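PDB 5YXT: reducing end xylose-releasing exo-oligoxylanase from Paenibacillus barengoltzii G22, which probably hydrolyses xylo-oligosaccharides from their reducing end, releasing xylose, as a glycoside hydrolase of family 8. Local coordinates for residues Gly256-Asp261 and Arg302-Ser307. Sequence-based numbering, arbitrary orientation.
Sequences GHFFSD and RRYTIS
Phe258 and Tyr304 form a single antiparallel bridge, a hydrogen-bonded pair: Phe258 N donates to Tyr304 O at 2.8 Å, and the return bond from Tyr304 N to Phe258 O is weak, at 3.4 Å. A water donates to both Phe258 O and Arg302 O and so joins the two backbones beside the bridge. The main side-chain contact is a cation-pi stack. The guanidinium of Arg303 lies over one face of the Phe259 ring, with CZ 3.7 Å from the ring centroid and the planes 20° apart. The Arg303 chain runs out with CG anti to the backbone N (chi1 -171°), then bends at chi3, which lays the guanidinium back over the ring. Arg303 NE also makes a salt bridge to Glu313, which helps fix the rotation of the group over the ring. Cutting Phe259 back to an alanine is likely to leave the Arg303 guanidinium without its aromatic platform and a gap beside Leu316. The Thr305 methyl CG2 packs obliquely against the His257 ring, 3.8 Å from ND1. A second water links His257 ND1, Gly256 O and Ile306 N. Bridge and stack join the loop before helix 263-276 to the short strand after helix 281-294, in the (alpha/alpha)6 barrel fold of family 8 glycoside hydrolases.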
ATOM      1  N   GLY C 256     -27.013  -1.707 -16.366  1.00 20.90           N
ATOM      2  CA  GLY C 256     -25.878  -2.590 -16.510  1.00 18.75           C
ATOM      3  C   GLY C 256     -24.562  -2.107 -15.939  1.00 18.41           C
ATOM      4  O   GLY C 256     -23.544  -2.748 -16.200  1.00 20.57           O
ATOM      5  N   HIS C 257     -24.537  -1.011 -15.172  1.00 18.10           N
ATOM      6  CA  HIS C 257     -23.292  -0.360 -14.761  1.00 16.86           C
ATOM      7  C   HIS C 257     -23.241  -0.241 -13.235  1.00 17.52           C
ATOM      8  O   HIS C 257     -24.171  -0.635 -12.527  1.00 15.92           O
ATOM      9  CB  HIS C 257     -23.161   1.018 -15.422  1.00 18.12           C
ATOM     10  CG  HIS C 257     -23.342   0.994 -16.910  1.00 20.80           C
ATOM     11  ND1 HIS C 257     -22.458   0.361 -17.756  1.00 20.20           N
ATOM     12  CD2 HIS C 257     -24.299   1.534 -17.703  1.00 20.08           C
ATOM     13  CE1 HIS C 257     -22.864   0.505 -19.006  1.00 20.89           C
ATOM     14  NE2 HIS C 257     -23.980   1.212 -19.000  1.00 20.26           N
ATOM     15  N   PHE C 258     -22.138   0.309 -12.722  1.00 16.01           N
ATOM     16  CA  PHE C 258     -21.964   0.474 -11.281  1.00 16.52           C
ATOM     17  C   PHE C 258     -22.613   1.790 -10.862  1.00 16.06           C
ATOM     18  O   PHE C 258     -22.094   2.877 -11.151  1.00 14.71           O
ATOM     19  CB  PHE C 258     -20.490   0.426 -10.875  1.00 15.52           C
ATOM     20  CG  PHE C 258     -20.279   0.413  -9.373  1.00 14.57           C
ATOM     21  CD1 PHE C 258     -20.495  -0.745  -8.638  1.00 14.83           C
ATOM     22  CD2 PHE C 258     -19.880   1.556  -8.705  1.00 15.31           C
ATOM     23  CE1 PHE C 258     -20.309  -0.768  -7.256  1.00 13.54           C
ATOM     24  CE2 PHE C 258     -19.694   1.548  -7.331  1.00 15.29           C
ATOM     25  CZ  PHE C 258     -19.920   0.375  -6.603  1.00 13.89           C
ATOM     26  N   PHE C 259     -23.745   1.682 -10.173  1.00 14.69           N
ATOM     27  CA  PHE C 259     -24.537   2.828  -9.755  1.00 17.01           C
ATOM     28  C   PHE C 259     -25.250   2.456  -8.455  1.00 15.30           C
ATOM     29  O   PHE C 259     -25.004   1.397  -7.878  1.00 17.48           O
ATOM     30  CB  PHE C 259     -25.520   3.254 -10.865  1.00 19.06           C
ATOM     31  CG  PHE C 259     -25.776   4.734 -10.903  1.00 18.81           C
ATOM     32  CD1 PHE C 259     -24.705   5.616 -10.924  1.00 18.95           C
ATOM     33  CD2 PHE C 259     -27.065   5.242 -10.899  1.00 20.32           C
ATOM     34  CE1 PHE C 259     -24.891   6.977 -10.945  1.00 20.39           C
ATOM     35  CE2 PHE C 259     -27.266   6.607 -10.920  1.00 22.86           C
ATOM     36  CZ  PHE C 259     -26.156   7.479 -10.956  1.00 20.02           C
ATOM     37  N   SER C 260     -26.153   3.329  -8.017  1.00 15.09           N
ATOM     38  CA  SER C 260     -26.736   3.297  -6.673  1.00 17.16           C
ATOM     39  C   SER C 260     -26.992   1.903  -6.080  1.00 17.17           C
ATOM     40  O   SER C 260     -26.564   1.610  -4.958  1.00 15.69           O
ATOM     41  CB  SER C 260     -28.042   4.099  -6.697  1.00 19.28           C
ATOM     42  OG  SER C 260     -27.862   5.352  -7.372  1.00 17.95           O
ATOM     43  N   ASP C 261     -27.732   1.049  -6.787  1.00 17.29           N
ATOM     44  CA  ASP C 261     -28.046  -0.285  -6.258  1.00 19.18           C
ATOM     45  C   ASP C 261     -26.780  -1.058  -5.914  1.00 18.42           C
ATOM     46  O   ASP C 261     -26.674  -1.662  -4.842  1.00 17.24           O
ATOM     47  CB  ASP C 261     -28.867  -1.075  -7.277  1.00 21.70           C
ATOM     48  CG  ASP C 261     -30.365  -0.944  -7.064  1.00 28.87           C
ATOM     49  OD1 ASP C 261     -30.838   0.159  -6.717  1.00 29.44           O
ATOM     50  OD2 ASP C 261     -31.078  -1.959  -7.263  1.00 31.31           O
ATOM     51  N   ARG C 302     -18.670   9.130 -10.082  1.00 18.43           N
ATOM     52  CA  ARG C 302     -19.493   9.044 -11.276  1.00 17.61           C
ATOM     53  C   ARG C 302     -20.230   7.712 -11.316  1.00 18.37           C
ATOM     54  O   ARG C 302     -20.003   6.815 -10.499  1.00 16.05           O
ATOM     55  CB  ARG C 302     -18.639   9.157 -12.547  1.00 20.03           C
ATOM     56  CG  ARG C 302     -17.662  10.318 -12.558  1.00 24.05           C
ATOM     57  CD  ARG C 302     -18.373  11.640 -12.785  1.00 20.18           C
ATOM     58  NE  ARG C 302     -17.438  12.739 -13.009  1.00 25.98           N
ATOM     59  CZ  ARG C 302     -16.808  12.976 -14.164  1.00 29.67           C
ATOM     60  NH1 ARG C 302     -17.002  12.187 -15.217  1.00 25.91           N
ATOM     61  NH2 ARG C 302     -15.978  14.008 -14.267  1.00 28.69           N
ATOM     62  N   ARG C 303     -21.105   7.574 -12.305  1.00 16.55           N
ATOM     63  CA  ARG C 303     -21.425   6.243 -12.800  1.00 17.35           C
ATOM     64  C   ARG C 303     -20.193   5.679 -13.506  1.00 18.64           C
ATOM     65  O   ARG C 303     -19.487   6.398 -14.213  1.00 18.83           O
ATOM     66  CB  ARG C 303     -22.618   6.300 -13.761  1.00 18.05           C
ATOM     67  CG  ARG C 303     -23.165   4.931 -14.179  1.00 17.13           C
ATOM     68  CD  ARG C 303     -24.191   5.054 -15.319  1.00 20.85           C
ATOM     69  NE  ARG C 303     -25.308   5.947 -15.010  1.00 20.53           N
ATOM     70  CZ  ARG C 303     -26.488   5.538 -14.548  1.00 23.06           C
ATOM     71  NH1 ARG C 303     -26.714   4.249 -14.321  1.00 22.85           N
ATOM     72  NH2 ARG C 303     -27.445   6.421 -14.302  1.00 24.32           N
ATOM     73  N   TYR C 304     -19.922   4.392 -13.301  1.00 15.77           N
ATOM     74  CA  TYR C 304     -18.817   3.715 -13.967  1.00 15.67           C
ATOM     75  C   TYR C 304     -19.326   2.436 -14.610  1.00 18.01           C
ATOM     76  O   TYR C 304     -20.241   1.802 -14.087  1.00 17.73           O
ATOM     77  CB  TYR C 304     -17.679   3.342 -12.968  1.00 18.67           C
ATOM     78  CG  TYR C 304     -17.214   4.482 -12.097  1.00 19.07           C
ATOM     79  CD1 TYR C 304     -16.251   5.376 -12.545  1.00 20.63           C
ATOM     80  CD2 TYR C 304     -17.731   4.663 -10.825  1.00 17.68           C
ATOM     81  CE1 TYR C 304     -15.828   6.428 -11.758  1.00 21.28           C
ATOM     82  CE2 TYR C 304     -17.309   5.711 -10.029  1.00 20.37           C
ATOM     83  CZ  TYR C 304     -16.366   6.593 -10.503  1.00 20.80           C
ATOM     84  OH  TYR C 304     -15.959   7.635  -9.710  1.00 22.89           O
ATOM     85  N   THR C 305     -18.719   2.034 -15.729  1.00 17.22           N
ATOM     86  CA  THR C 305     -18.914   0.652 -16.153  1.00 16.12           C
ATOM     87  C   THR C 305     -18.233  -0.276 -15.151  1.00 17.99           C
ATOM     88  O   THR C 305     -17.369   0.137 -14.377  1.00 19.01           O
ATOM     89  CB  THR C 305     -18.345   0.392 -17.552  1.00 20.71           C
ATOM     90  OG1 THR C 305     -16.917   0.436 -17.499  1.00 20.02           O
ATOM     91  CG2 THR C 305     -18.850   1.422 -18.556  1.00 19.59           C
ATOM     92  N   ILE C 306     -18.612  -1.553 -15.172  1.00 19.10           N
ATOM     93  CA  ILE C 306     -18.023  -2.450 -14.190  1.00 19.04           C
ATOM     94  C   ILE C 306     -16.524  -2.613 -14.409  1.00 21.30           C
ATOM     95  O   ILE C 306     -15.798  -2.970 -13.474  1.00 18.08           O
ATOM     96  CB  ILE C 306     -18.752  -3.805 -14.187  1.00 17.40           C
ATOM     97  CG1 ILE C 306     -18.684  -4.480 -15.562  1.00 21.49           C
ATOM     98  CG2 ILE C 306     -20.188  -3.616 -13.706  1.00 18.02           C
ATOM     99  CD1 ILE C 306     -18.539  -5.973 -15.474  1.00 20.88           C
ATOM    100  N   SER C 307     -16.036  -2.344 -15.622  1.00 19.49           N
ATOM    101  CA  SER C 307     -14.597  -2.339 -15.852  1.00 22.72           C
ATOM    102  C   SER C 307     -13.941  -1.043 -15.391  1.00 23.35           C
ATOM    103  O   SER C 307     -12.714  -0.924 -15.465  1.00 22.35           O
ATOM    104  CB  SER C 307     -14.290  -2.587 -17.337  1.00 22.42           C
ATOM    105  OG  SER C 307     -14.864  -1.572 -18.139  1.00 25.27           O
TER
HETATM  106  O   HOH W   1     -21.010  -1.938 -17.028  1.00 18.29           O
HETATM  107  O   HOH W   2     -26.250   1.133 -14.261  1.00 18.83           O
HETATM  108  O   HOH W   3     -21.554   4.984  -9.384  1.00 16.13           O